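Lipase-esterase related protein (Clostridium acetobutylicum, PDB 3E0X) is of unknown specific function but probably acts as a hydrolase of the alpha/beta hydrolase fold, and binds ortho-xylene in a pocket in this crystal. Local coordinates at residues Asn43-Asp48 with Ser77-His82; Cys59-Tyr64 with Met168-Ile173; Lys126-Lys131 with Asn139-Glu144; His227-Leu230 with Gly236-Glu239. All coordinates share one frame; numbering follows the deposited sequence. Where two conformers were deposited one is given.

Interactions 1 and 4 are buried and mainly apolar, though a water also bridges the segments of interaction 1, whereas interactions 2 and 3 lie only partly buried. Interaction 1 fastens a strand of the central sheet to the loop behind helix 63-76. Interaction 2, at the other end of that helix, is polar and hydrated and ties the loop leading into it to helix 165-177. The same helix packs against interaction 3, where Leu172 meets Phe128; there two aromatic rings join neighbouring helices. Interaction 4 unites two short helices that follow the last strand. Its His227 and Leu142 of interaction 3 both touch ortho-xylene, although their segments stay about 6 Å apart at the nearest atoms.

Interaction 1 of 4, residues Asn43-Asp48 with Ser77-His82; sequences NCILLD and SEVTKH
Ile45 meets Val79 tip to tip, and its terminal CD1 does most of the touching. CD1 stands 3.8 Å from Val79 CG1 and is bordered on another side by the methyl of Thr80, with CD1 to CG2 at 3.6 Å. The backbone of the loop closes in as well, Val79 O lying 3.5 Å from Ile45 CD1. Ile45 reaches this spot because CG1 is turned beside its own backbone N (chi1 -58°), leaving CG2 to face Val79 CG1 at 4.1 Å. In this alpha/beta hydrolase fold, strand 43-47 presents an apolar side chain to the connection between helix 63-76 and strand 86-91. Phe73 of that helix packs on both Val79 and Thr80. Further out, a water bridges the two segments, accepting from Asn43 ND2 at 3.0 Å and donating to Val79 O at 2.7 Å. The loop is shaped by Ser77, whose OG accepts from Val79 N at 3.2 Å in an ST turn, while Ser77 O takes both Thr80 N and Lys81 N. Thr80 OG1 is hydrogen-bonded to Ile74 O, and with the hydroxyl so engaged the methyl CG2 is left to meet Ile45.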
loop_
_atom_site.group_PDB
_atom_site.type_symbol
_atom_site.label_atom_id
_atom_site.label_comp_id
_atom_site.label_asym_id
_atom_site.label_seq_id
_atom_site.Cartn_x
_atom_site.Cartn_y
_atom_site.Cartn_z
ATOM N N ASN A 43 11.535 -3.583 -12.921
ATOM C CA ASN A 43 10.375 -3.897 -13.732
ATOM C C ASN A 43 9.159 -3.553 -12.881
ATOM O O ASN A 43 8.817 -4.305 -11.977
ATOM C CB ASN A 43 10.404 -5.377 -14.119
ATOM C CG ASN A 43 9.186 -5.796 -14.897
ATOM O OD1 ASN A 43 8.669 -5.031 -15.711
ATOM N ND2 ASN A 43 8.719 -7.022 -14.653
ATOM N N CYS A 44 8.538 -2.401 -13.144
ATOM C CA CYS A 44 7.514 -1.861 -12.241
ATOM C C CYS A 44 6.110 -2.113 -12.765
ATOM O O CYS A 44 5.756 -1.720 -13.896
ATOM C CB CYS A 44 7.709 -0.350 -12.043
ATOM S SG CYS A 44 9.271 0.122 -11.255
ATOM N N ILE A 45 5.290 -2.726 -11.917
ATOM C CA ILE A 45 3.904 -3.038 -12.252
ATOM C C ILE A 45 3.055 -2.371 -11.180
ATOM O O ILE A 45 3.215 -2.659 -10.006
ATOM C CB ILE A 45 3.653 -4.585 -12.273
ATOM C CG1 ILE A 45 4.593 -5.275 -13.286
ATOM C CG2 ILE A 45 2.223 -4.879 -12.643
ATOM C CD1 ILE A 45 4.679 -6.830 -13.135
ATOM N N LEU A 46 2.183 -1.456 -11.590
ATOM C CA LEU A 46 1.362 -0.712 -10.624
ATOM C C LEU A 46 -0.076 -1.107 -10.846
ATOM O O LEU A 46 -0.599 -0.913 -11.924
ATOM C CB LEU A 46 1.573 0.808 -10.767
ATOM C CG LEU A 46 3.072 1.108 -10.558
ATOM C CD1 LEU A 46 3.767 1.290 -11.889
ATOM C CD2 LEU A 46 3.332 2.275 -9.605
ATOM N N LEU A 47 -0.708 -1.697 -9.829
ATOM C CA LEU A 47 -2.041 -2.283 -9.890
ATOM C C LEU A 47 -3.134 -1.289 -9.485
ATOM O O LEU A 47 -2.920 -0.546 -8.524
ATOM C CB LEU A 47 -2.053 -3.427 -8.862
ATOM C CG LEU A 47 -2.892 -4.677 -9.058
ATOM C CD1 LEU A 47 -2.732 -5.195 -10.480
ATOM C CD2 LEU A 47 -2.512 -5.755 -8.029
ATOM N N ASP A 48 -4.288 -1.305 -10.141
ATOM C CA ASP A 48 -5.484 -0.682 -9.557
ATOM C C ASP A 48 -6.304 -1.783 -8.890
ATOM O O ASP A 48 -6.701 -2.783 -9.533
ATOM C CB ASP A 48 -6.339 0.013 -10.633
ATOM C CG ASP A 48 -5.879 1.436 -10.959
ATOM O OD1 ASP A 48 -5.300 2.126 -10.087
ATOM O OD2 ASP A 48 -6.156 1.887 -12.097
ATOM N N SER A 77 -1.818 -13.278 -14.031
ATOM C CA SER A 77 -1.557 -12.250 -15.041
ATOM C C SER A 77 -0.363 -12.637 -15.894
ATOM O O SER A 77 0.641 -13.192 -15.384
ATOM C CB SER A 77 -1.280 -10.893 -14.396
ATOM O OG SER A 77 -0.951 -9.918 -15.376
ATOM N N GLU A 78 -0.436 -12.331 -17.175
ATOM C CA GLU A 78 0.702 -12.607 -18.036
ATOM C C GLU A 78 1.949 -11.821 -17.627
ATOM O O GLU A 78 3.075 -12.260 -17.913
ATOM C CB GLU A 78 0.343 -12.362 -19.498
ATOM C CG GLU A 78 -0.589 -13.428 -20.080
ATOM C CD GLU A 78 0.051 -14.805 -20.254
ATOM O OE1 GLU A 78 1.289 -14.903 -20.356
ATOM O OE2 GLU A 78 -0.719 -15.792 -20.318
ATOM N N VAL A 79 1.763 -10.687 -16.948
ATOM C CA VAL A 79 2.873 -9.824 -16.584
ATOM C C VAL A 79 3.622 -10.250 -15.311
ATOM O O VAL A 79 4.747 -9.793 -15.060
ATOM C CB VAL A 79 2.411 -8.332 -16.552
ATOM C CG1 VAL A 79 1.684 -7.990 -15.249
ATOM C CG2 VAL A 79 3.544 -7.411 -16.832
ATOM N N THR A 80 3.024 -11.134 -14.514
ATOM C CA THR A 80 3.701 -11.629 -13.300
ATOM C C THR A 80 3.860 -13.134 -13.227
ATOM O O THR A 80 4.722 -13.599 -12.479
ATOM C CB THR A 80 2.940 -11.220 -12.021
ATOM O OG1 THR A 80 1.594 -11.667 -12.125
ATOM C CG2 THR A 80 2.973 -9.721 -11.822
ATOM N N LYS A 81 3.047 -13.894 -13.970
ATOM C CA LYS A 81 2.978 -15.346 -13.732
ATOM C C LYS A 81 4.310 -16.049 -13.978
ATOM O O LYS A 81 4.578 -17.067 -13.333
ATOM C CB LYS A 81 1.845 -16.008 -14.520
ATOM C CG LYS A 81 2.105 -16.071 -16.006
ATOM C CD LYS A 81 0.938 -16.620 -16.862
ATOM C CE LYS A 81 0.700 -18.100 -16.614
ATOM N NZ LYS A 81 -0.536 -18.551 -17.296
ATOM N N HIS A 82 5.152 -15.469 -14.836
ATOM C CA HIS A 82 6.479 -16.038 -15.140
ATOM C C HIS A 82 7.662 -15.361 -14.450
ATOM O O HIS A 82 8.816 -15.788 -14.635
ATOM C CB HIS A 82 6.714 -16.061 -16.653
ATOM C CG HIS A 82 5.653 -16.806 -17.402
ATOM N ND1 HIS A 82 5.351 -18.125 -17.138
ATOM C CD2 HIS A 82 4.800 -16.411 -18.374
ATOM C CE1 HIS A 82 4.373 -18.518 -17.935
ATOM N NE2 HIS A 82 4.017 -17.495 -18.693
HETATM O O HOH W 1 6.788 -8.592 -16.318
#

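Interaction 2 of 4, residues Cys59-Tyr64 with Met168-Ile173; sequences CPSTVY and MINDLI
The carboxamide of Asn170 is held by its edges against the loop Cys59-Ser61. Both N-H groups of ND2 are used, and both partners lie nearly in the amide plane: Pro60 O at 2.8 Å from ND2 along an almost straight bond (175°), and Asp171 OD1 at 3.0 Å from the same ND2. The acceptors are met less squarely, Pro60 O from 35° off its carbonyl plane and Asp171 OD1 on its anti side, out of the carboxylate plane. Two in-plane acceptors fix the rotation of the group and leave little doubt which end is nitrogen. Over one face, near ND2, sits Cys59 CB, 3.7 Å from that atom. A water lies over the other face; it donates to Ser61 O and Asn170 O, joining backbone to backbone. A second water donates to Asn170 OD1 at 2.8 Å and is also hydrogen-bonded to Ser61 OG. CG stands anti to the backbone nitrogen (chi1 178°), which swings the amide off the helix and across to the loop. Helices inserted in the chain between two strands commonly form a cap in this fold; helix 165-177, between strands 109-115 and 191-196, is consistent with such a cap, and the bond to Pro60 O ties it to the approach of helix 63-76. Thr62 is the N-cap of that helix, with OG1 bonded to Gly65 N. The Asp171 carboxylate is itself well anchored: OD1 is met by Tyr66 OH, and OD2 by His52 NE2 and Gly26 N.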
loop_
_atom_site.group_PDB
_atom_site.type_symbol
_atom_site.label_atom_id
_atom_site.label_comp_id
_atom_site.label_asym_id
_atom_site.label_seq_id
_atom_site.Cartn_x
_atom_site.Cartn_y
_atom_site.Cartn_z
ATOM N N CYS A 59 -15.838 -2.366 -5.002
ATOM C CA CYS A 59 -14.653 -2.504 -4.153
ATOM C C CYS A 59 -14.955 -3.565 -3.108
ATOM O O CYS A 59 -15.999 -3.502 -2.462
ATOM C CB CYS A 59 -14.354 -1.217 -3.394
ATOM S SG CYS A 59 -13.987 0.232 -4.393
ATOM N N PRO A 60 -14.067 -4.561 -2.941
ATOM C CA PRO A 60 -14.204 -5.482 -1.811
ATOM C C PRO A 60 -14.299 -4.721 -0.482
ATOM O O PRO A 60 -13.667 -3.668 -0.310
ATOM C CB PRO A 60 -12.902 -6.281 -1.870
ATOM C CG PRO A 60 -12.539 -6.297 -3.343
ATOM C CD PRO A 60 -12.949 -4.937 -3.840
ATOM N N SER A 61 -15.079 -5.267 0.452
ATOM C CA SER A 61 -15.326 -4.599 1.727
ATOM C C SER A 61 -14.329 -4.991 2.792
ATOM O O SER A 61 -14.322 -4.410 3.890
ATOM C CB SER A 61 -16.716 -4.922 2.261
ATOM O OG SER A 61 -17.709 -4.377 1.409
ATOM N N THR A 62 -13.472 -5.963 2.482
ATOM C CA THR A 62 -12.500 -6.469 3.468
ATOM C C THR A 62 -11.110 -6.524 2.882
ATOM O O THR A 62 -10.941 -6.690 1.655
ATOM C CB THR A 62 -12.875 -7.872 4.010
ATOM O OG1 THR A 62 -12.658 -8.869 3.005
ATOM C CG2 THR A 62 -14.340 -7.910 4.445
ATOM N N VAL A 63 -10.096 -6.427 3.751
ATOM C CA VAL A 63 -8.739 -6.579 3.234
ATOM C C VAL A 63 -8.543 -7.985 2.645
ATOM O O VAL A 63 -7.818 -8.159 1.671
ATOM C CB VAL A 63 -7.709 -6.228 4.310
ATOM C CG1 VAL A 63 -6.304 -6.589 3.863
ATOM C CG2 VAL A 63 -7.777 -4.716 4.591
ATOM N N TYR A 64 -9.199 -8.989 3.230
ATOM C CA TYR A 64 -9.163 -10.341 2.668
ATOM C C TYR A 64 -9.613 -10.418 1.217
ATOM O O TYR A 64 -9.037 -11.154 0.420
ATOM C CB TYR A 64 -10.002 -11.292 3.521
ATOM C CG TYR A 64 -9.427 -11.409 4.910
ATOM C CD1 TYR A 64 -8.253 -12.145 5.130
ATOM C CD2 TYR A 64 -10.029 -10.784 6.006
ATOM C CE1 TYR A 64 -7.702 -12.268 6.385
ATOM C CE2 TYR A 64 -9.482 -10.895 7.292
ATOM C CZ TYR A 64 -8.305 -11.624 7.479
ATOM O OH TYR A 64 -7.753 -11.745 8.734
HETATM N N MSE A 168 -13.438 5.694 -0.327
HETATM C CA MSE A 168 -12.644 5.935 0.900
HETATM C C MSE A 168 -13.353 5.360 2.151
HETATM O O MSE A 168 -12.726 4.762 3.043
HETATM C CB MSE A 168 -12.366 7.432 1.051
HETATM C CG MSE A 168 -11.542 7.751 2.280
HETATM SE SE MSE A 168 -9.697 7.080 2.152
HETATM C CE MSE A 168 -8.985 8.584 1.117
ATOM N N ILE A 169 -14.662 5.556 2.233
ATOM C CA ILE A 169 -15.405 5.034 3.371
ATOM C C ILE A 169 -15.301 3.489 3.446
ATOM O O ILE A 169 -14.980 2.920 4.497
ATOM C CB ILE A 169 -16.880 5.535 3.333
ATOM C CG1 ILE A 169 -16.913 7.047 3.601
ATOM C CG2 ILE A 169 -17.752 4.789 4.346
ATOM C CD1 ILE A 169 -18.235 7.700 3.289
ATOM N N ASN A 170 -15.517 2.820 2.314
ATOM C CA ASN A 170 -15.377 1.367 2.235
ATOM C C ASN A 170 -14.009 0.925 2.714
ATOM O O ASN A 170 -13.877 -0.015 3.502
ATOM C CB ASN A 170 -15.542 0.947 0.790
ATOM C CG ASN A 170 -15.376 -0.563 0.584
ATOM O OD1 ASN A 170 -16.323 -1.326 0.734
ATOM N ND2 ASN A 170 -14.156 -0.987 0.246
ATOM N N ASP A 171 -12.987 1.600 2.211
ATOM C CA ASP A 171 -11.620 1.185 2.484
ATOM C C ASP A 171 -11.223 1.441 3.937
ATOM O O ASP A 171 -10.517 0.618 4.532
ATOM C CB ASP A 171 -10.659 1.876 1.526
ATOM C CG ASP A 171 -10.783 1.374 0.092
ATOM O OD1 ASP A 171 -11.438 0.327 -0.139
ATOM O OD2 ASP A 171 -10.187 2.022 -0.806
ATOM N N LEU A 172 -11.659 2.564 4.528
ATOM C CA LEU A 172 -11.327 2.827 5.942
ATOM C C LEU A 172 -12.032 1.850 6.876
ATOM O O LEU A 172 -11.459 1.439 7.890
ATOM C CB LEU A 172 -11.646 4.274 6.332
ATOM C CG LEU A 172 -10.706 5.317 5.725
ATOM C CD1 LEU A 172 -11.242 6.731 5.918
ATOM C CD2 LEU A 172 -9.276 5.181 6.246
ATOM N N ILE A 173 -13.254 1.446 6.519
ATOM C CA ILE A 173 -13.944 0.401 7.280
ATOM C C ILE A 173 -13.171 -0.923 7.156
ATOM O O ILE A 173 -12.966 -1.620 8.168
ATOM C CB ILE A 173 -15.438 0.255 6.834
ATOM C CG1 ILE A 173 -16.205 1.526 7.244
ATOM C CG2 ILE A 173 -16.046 -1.022 7.398
ATOM C CD1 ILE A 173 -17.631 1.656 6.678
HETATM O O HOH W 2 -15.681 -2.041 4.210
HETATM O O HOH W 3 -17.992 -2.011 2.861
#

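Interaction 3 of 4, residues Lys126-Lys131 with Asn139-Glu144; sequences KDFMEK and NNYLLE. With OXE (ortho-xylene), chain C.
The rings of Phe128 and Tyr141 meet obliquely, with planes at 41° and centroids 4.6 Å apart, an arrangement that is neither a stack nor an edge-to-face pair. One carbon of the tyrosine leads: CD2 stands over the centre of one Phe128 face, 3.3 Å above the plane, and comes within 3.4 Å of Phe128 CD1. In return, Phe128 CB lies over a face of the Tyr141 ring, 4.0 Å from its CD2. The side chains cross at about a right angle. Both run extended from their helices, CG opposite the main-chain N (chi1 180° for Phe128, -174° for Tyr141), and this brings the rings together between the two helices. Leu142, next to Tyr141, faces a different neighbour, the bound ortho-xylene; the very short approach of its CD1 to C5 belongs to one of two modelled conformers and is doubtful. Nearby, Lys131 forms a salt bridge with Asp138, whose other carboxylate oxygen is hydrogen-bonded to Tyr141 N. Helices 126-133 and 139-146 belong to the helical insertion between strands 109-115 and 191-196, where Leu172 of helix 165-177 packs on Phe128 and Phe158 of helix 152-158 on Leu142.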
loop_
_atom_site.group_PDB
_atom_site.type_symbol
_atom_site.label_atom_id
_atom_site.label_comp_id
_atom_site.label_asym_id
_atom_site.label_seq_id
_atom_site.Cartn_x
_atom_site.Cartn_y
_atom_site.Cartn_z
ATOM N N LYS A 126 -11.051 7.992 16.911
ATOM C CA LYS A 126 -12.393 7.541 17.179
ATOM C C LYS A 126 -13.438 8.463 16.585
ATOM O O LYS A 126 -14.413 7.984 16.024
ATOM C CB LYS A 126 -12.656 7.375 18.688
ATOM C CG LYS A 126 -11.700 6.412 19.419
ATOM C CD LYS A 126 -11.521 5.065 18.720
ATOM C CE LYS A 126 -10.357 4.301 19.383
ATOM N NZ LYS A 126 -10.107 2.925 18.844
ATOM N N ASP A 127 -13.249 9.774 16.716
ATOM C CA ASP A 127 -14.221 10.718 16.157
ATOM C C ASP A 127 -14.273 10.596 14.614
ATOM O O ASP A 127 -15.340 10.623 13.995
ATOM C CB ASP A 127 -13.858 12.158 16.565
ATOM C CG ASP A 127 -14.211 12.485 18.010
ATOM O OD1 ASP A 127 -14.865 11.679 18.714
ATOM O OD2 ASP A 127 -13.817 13.589 18.428
ATOM N N PHE A 128 -13.098 10.500 13.997
ATOM C CA PHE A 128 -12.995 10.318 12.551
ATOM C C PHE A 128 -13.733 9.061 12.089
ATOM O O PHE A 128 -14.499 9.100 11.121
ATOM C CB PHE A 128 -11.526 10.258 12.163
ATOM C CG PHE A 128 -11.270 10.063 10.695
ATOM C CD1 PHE A 128 -11.649 11.024 9.772
ATOM C CD2 PHE A 128 -10.582 8.940 10.253
ATOM C CE1 PHE A 128 -11.383 10.876 8.445
ATOM C CE2 PHE A 128 -10.310 8.765 8.887
ATOM C CZ PHE A 128 -10.704 9.747 7.976
HETATM N N MSE A 129 -13.478 7.941 12.759
HETATM C CA MSE A 129 -14.120 6.697 12.373
HETATM C C MSE A 129 -15.611 6.696 12.657
HETATM O O MSE A 129 -16.370 6.079 11.921
HETATM C CB MSE A 129 -13.433 5.490 13.004
HETATM C CG MSE A 129 -11.999 5.289 12.490
HETATM SE SE MSE A 129 -11.944 5.103 10.531
HETATM C CE MSE A 129 -13.126 3.553 10.365
ATOM N N GLU A 130 -16.054 7.375 13.714
ATOM C CA GLU A 130 -17.497 7.534 13.962
ATOM C C GLU A 130 -18.155 8.202 12.763
ATOM O O GLU A 130 -19.216 7.787 12.304
ATOM C CB GLU A 130 -17.757 8.357 15.231
ATOM C CG GLU A 130 -19.237 8.605 15.528
ATOM C CD GLU A 130 -19.916 7.435 16.244
ATOM O OE1 GLU A 130 -19.210 6.654 16.924
ATOM O OE2 GLU A 130 -21.157 7.309 16.144
ATOM N N LYS A 131 -17.524 9.267 12.277
ATOM C CA LYS A 131 -18.039 9.939 11.077
ATOM C C LYS A 131 -18.105 8.979 9.897
ATOM O O LYS A 131 -19.105 8.958 9.177
ATOM C CB LYS A 131 -17.222 11.187 10.717
ATOM C CG LYS A 131 -17.332 12.283 11.786
ATOM C CD LYS A 131 -16.262 13.352 11.621
ATOM C CE LYS A 131 -16.171 14.280 12.846
ATOM N NZ LYS A 131 -15.071 15.261 12.711
ATOM N N ASN A 139 -12.746 15.642 5.475
ATOM C CA ASN A 139 -11.629 16.069 4.639
ATOM C C ASN A 139 -10.580 16.874 5.410
ATOM O O ASN A 139 -9.389 16.802 5.102
ATOM C CB ASN A 139 -12.107 16.910 3.456
ATOM C CG ASN A 139 -11.091 16.963 2.332
ATOM O OD1 ASN A 139 -10.510 15.940 1.978
ATOM N ND2 ASN A 139 -10.873 18.146 1.766
ATOM N N ASN A 140 -11.007 17.628 6.420
ATOM C CA ASN A 140 -10.046 18.350 7.250
ATOM C C ASN A 140 -9.073 17.381 7.904
ATOM O O ASN A 140 -7.847 17.608 7.919
ATOM C CB ASN A 140 -10.744 19.198 8.311
ATOM C CG ASN A 140 -9.761 19.984 9.168
ATOM O OD1 ASN A 140 -9.141 20.937 8.693
ATOM N ND2 ASN A 140 -9.614 19.585 10.436
ATOM N N TYR A 141 -9.600 16.264 8.411
ATOM C CA TYR A 141 -8.737 15.297 9.078
ATOM C C TYR A 141 -7.854 14.593 8.052
ATOM O O TYR A 141 -6.669 14.388 8.314
ATOM C CB TYR A 141 -9.554 14.269 9.870
ATOM C CG TYR A 141 -8.676 13.347 10.683
ATOM C CD1 TYR A 141 -8.064 13.818 11.826
ATOM C CD2 TYR A 141 -8.459 12.018 10.307
ATOM C CE1 TYR A 141 -7.252 13.015 12.597
ATOM C CE2 TYR A 141 -7.626 11.172 11.077
ATOM C CZ TYR A 141 -7.031 11.697 12.213
ATOM O OH TYR A 141 -6.222 10.889 12.990
ATOM N N LEU A 142 -8.405 14.261 6.885
ATOM C CA LEU A 142 -7.595 13.623 5.854
ATOM C C LEU A 142 -6.406 14.516 5.475
ATOM O O LEU A 142 -5.260 14.061 5.373
ATOM C CB LEU A 142 -8.454 13.313 4.640
ATOM C CG LEU A 142 -7.816 12.442 3.581
ATOM C CD1 LEU A 142 -7.364 11.130 4.202
ATOM C CD2 LEU A 142 -8.827 12.198 2.494
ATOM N N LEU A 143 -6.675 15.814 5.292
ATOM C CA LEU A 143 -5.623 16.729 4.933
ATOM C C LEU A 143 -4.581 16.799 6.052
ATOM O O LEU A 143 -3.378 16.920 5.788
ATOM C CB LEU A 143 -6.206 18.118 4.617
ATOM C CG LEU A 143 -6.856 18.218 3.234
ATOM C CD1 LEU A 143 -7.729 19.467 3.154
ATOM C CD2 LEU A 143 -5.777 18.253 2.159
ATOM N N GLU A 144 -5.026 16.766 7.306
ATOM C CA GLU A 144 -4.092 16.810 8.421
ATOM C C GLU A 144 -3.179 15.584 8.376
ATOM O O GLU A 144 -1.958 15.681 8.597
ATOM C CB GLU A 144 -4.846 16.895 9.758
ATOM C CG GLU A 144 -3.939 17.106 10.949
ATOM C CD GLU A 144 -4.700 17.179 12.267
ATOM O OE1 GLU A 144 -5.957 17.059 12.262
ATOM O OE2 GLU A 144 -4.024 17.357 13.314
HETATM C C1 OXE C . -4.997 7.216 2.898
HETATM C C2 OXE C . -4.588 7.211 1.476
HETATM C C3 OXE C . -4.628 8.389 0.734
HETATM C C4 OXE C . -5.044 9.565 1.367
HETATM C C5 OXE C . -5.443 9.580 2.708
HETATM C C6 OXE C . -5.411 8.412 3.489
HETATM C "C1'" OXE C . -4.919 5.932 3.686
HETATM C "C2'" OXE C . -4.149 5.927 0.841
#

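Interaction 4 of 4, residues His227-Leu230 with Gly236-Glu239; sequences HFLL and GVAE. With OXE (ortho-xylene), chain C.
His227 ND1 is hydrogen-bonded to Glu199 OE1, while the NE2 side of the ring meets the bound ortho-xylene. The ligand comes to the edge of the imidazole, near its plane: methyl carbon C1' is modelled 3.0 Å from His227 NE2, a doubtful, overly short separation, and ring carbon C1 is 3.4 Å from His227 CD2. The carboxylate thus sits on one side of the ring and the xylene on another. The topology is that of an alpha/beta hydrolase: Glu199 follows strand 191-196 and His227 follows strand 217-222, as the acid and histidine do in this fold, and Ser92, which His227 also touches, occupies the centre of a GxSxG pattern consistent with a nucleophile elbow. Together Ser92, Glu199 and His227 are consistent with a catalytic triad. Beyond the histidine the chain enters the short helix 229-232, with Phe228 at the N-cap position, and there the apolar contact begins. Val237 CG2 packs on Leu229 CG at 3.6 Å and on its CD2 at 4.0 Å, the two side chains crossing obliquely. CG2 also approaches Leu229 O, at 3.9 Å, and Leu230 CA, at 4.3 Å, so a single methyl seats itself on the first turn of the helix. Val237 places it there by holding CG2 beside its own backbone nitrogen, with CG1 trans to that atom (chi1 170°). Leu230 and Val237 both pack on Leu115 of strand 109-115, while Tyr91 touches Leu230, bonds through OH to His227 O and meets the imidazole with its ring.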
loop_
_atom_site.group_PDB
_atom_site.type_symbol
_atom_site.label_atom_id
_atom_site.label_comp_id
_atom_site.label_asym_id
_atom_site.label_seq_id
_atom_site.Cartn_x
_atom_site.Cartn_y
_atom_site.Cartn_z
ATOM N N HIS A 227 1.486 11.027 6.117
ATOM C CA HIS A 227 0.983 9.917 5.298
ATOM C C HIS A 227 1.334 10.079 3.810
ATOM O O HIS A 227 1.177 9.135 3.014
ATOM C CB HIS A 227 -0.524 9.735 5.518
ATOM C CG HIS A 227 -1.024 8.376 5.173
ATOM N ND1 HIS A 227 -0.515 7.233 5.745
ATOM C CD2 HIS A 227 -2.027 7.982 4.355
ATOM C CE1 HIS A 227 -1.157 6.185 5.251
ATOM N NE2 HIS A 227 -2.081 6.613 4.410
ATOM N N PHE A 228 1.801 11.274 3.437
ATOM C CA PHE A 228 2.260 11.511 2.063
ATOM C C PHE A 228 3.779 11.421 1.942
ATOM O O PHE A 228 4.354 11.941 0.997
ATOM C CB PHE A 228 1.713 12.843 1.518
ATOM C CG PHE A 228 0.549 12.683 0.560
ATOM C CD1 PHE A 228 -0.287 11.561 0.591
ATOM C CD2 PHE A 228 0.259 13.712 -0.338
ATOM C CE1 PHE A 228 -1.378 11.465 -0.281
ATOM C CE2 PHE A 228 -0.807 13.621 -1.219
ATOM C CZ PHE A 228 -1.639 12.505 -1.198
ATOM N N LEU A 229 4.414 10.713 2.872
ATOM C CA LEU A 229 5.846 10.421 2.777
ATOM C C LEU A 229 6.228 9.949 1.374
ATOM O O LEU A 229 7.242 10.376 0.837
ATOM C CB LEU A 229 6.220 9.340 3.797
ATOM C CG LEU A 229 7.668 8.853 3.817
ATOM C CD1 LEU A 229 8.644 9.966 4.239
ATOM C CD2 LEU A 229 7.803 7.629 4.750
ATOM N N LEU A 230 5.407 9.084 0.775
ATOM C CA LEU A 230 5.735 8.497 -0.551
ATOM C C LEU A 230 5.670 9.512 -1.696
ATOM O O LEU A 230 6.061 9.188 -2.835
ATOM C CB LEU A 230 4.816 7.294 -0.886
ATOM C CG LEU A 230 3.400 7.585 -1.439
ATOM C CD1 LEU A 230 2.751 6.282 -1.900
ATOM C CD2 LEU A 230 2.464 8.351 -0.498
ATOM N N GLY A 236 13.678 9.521 -0.999
ATOM C CA GLY A 236 14.199 8.858 0.198
ATOM C C GLY A 236 13.530 7.500 0.387
ATOM O O GLY A 236 14.177 6.513 0.762
ATOM N N VAL A 237 12.228 7.434 0.107
ATOM C CA VAL A 237 11.535 6.140 0.214
ATOM C C VAL A 237 12.135 5.138 -0.798
ATOM O O VAL A 237 12.401 3.963 -0.453
ATOM C CB VAL A 237 10.024 6.313 -0.003
ATOM C CG1 VAL A 237 9.326 4.955 -0.149
ATOM C CG2 VAL A 237 9.430 7.112 1.143
ATOM N N ALA A 238 12.368 5.587 -2.025
ATOM C CA ALA A 238 12.952 4.692 -3.037
ATOM C C ALA A 238 14.322 4.183 -2.601
ATOM O O ALA A 238 14.630 3.020 -2.834
ATOM C CB ALA A 238 13.018 5.345 -4.402
ATOM N N GLU A 239 15.141 5.026 -1.960
ATOM C CA GLU A 239 16.450 4.575 -1.475
ATOM C C GLU A 239 16.275 3.451 -0.464
ATOM O O GLU A 239 17.064 2.473 -0.460
ATOM C CB GLU A 239 17.236 5.765 -0.905
ATOM C CG GLU A 239 17.716 6.738 -1.992
ATOM C CD GLU A 239 18.532 6.025 -3.089
ATOM O OE1 GLU A 239 19.548 5.356 -2.753
ATOM O OE2 GLU A 239 18.138 6.131 -4.272
HETATM C C1 OXE C . -4.997 7.216 2.898
HETATM C C2 OXE C . -4.588 7.211 1.476
HETATM C C3 OXE C . -4.628 8.389 0.734
HETATM C C4 OXE C . -5.044 9.565 1.367
HETATM C C5 OXE C . -5.443 9.580 2.708
HETATM C C6 OXE C . -5.411 8.412 3.489
HETATM C "C1'" OXE C . -4.919 5.932 3.686
HETATM C "C2'" OXE C . -4.149 5.927 0.841
#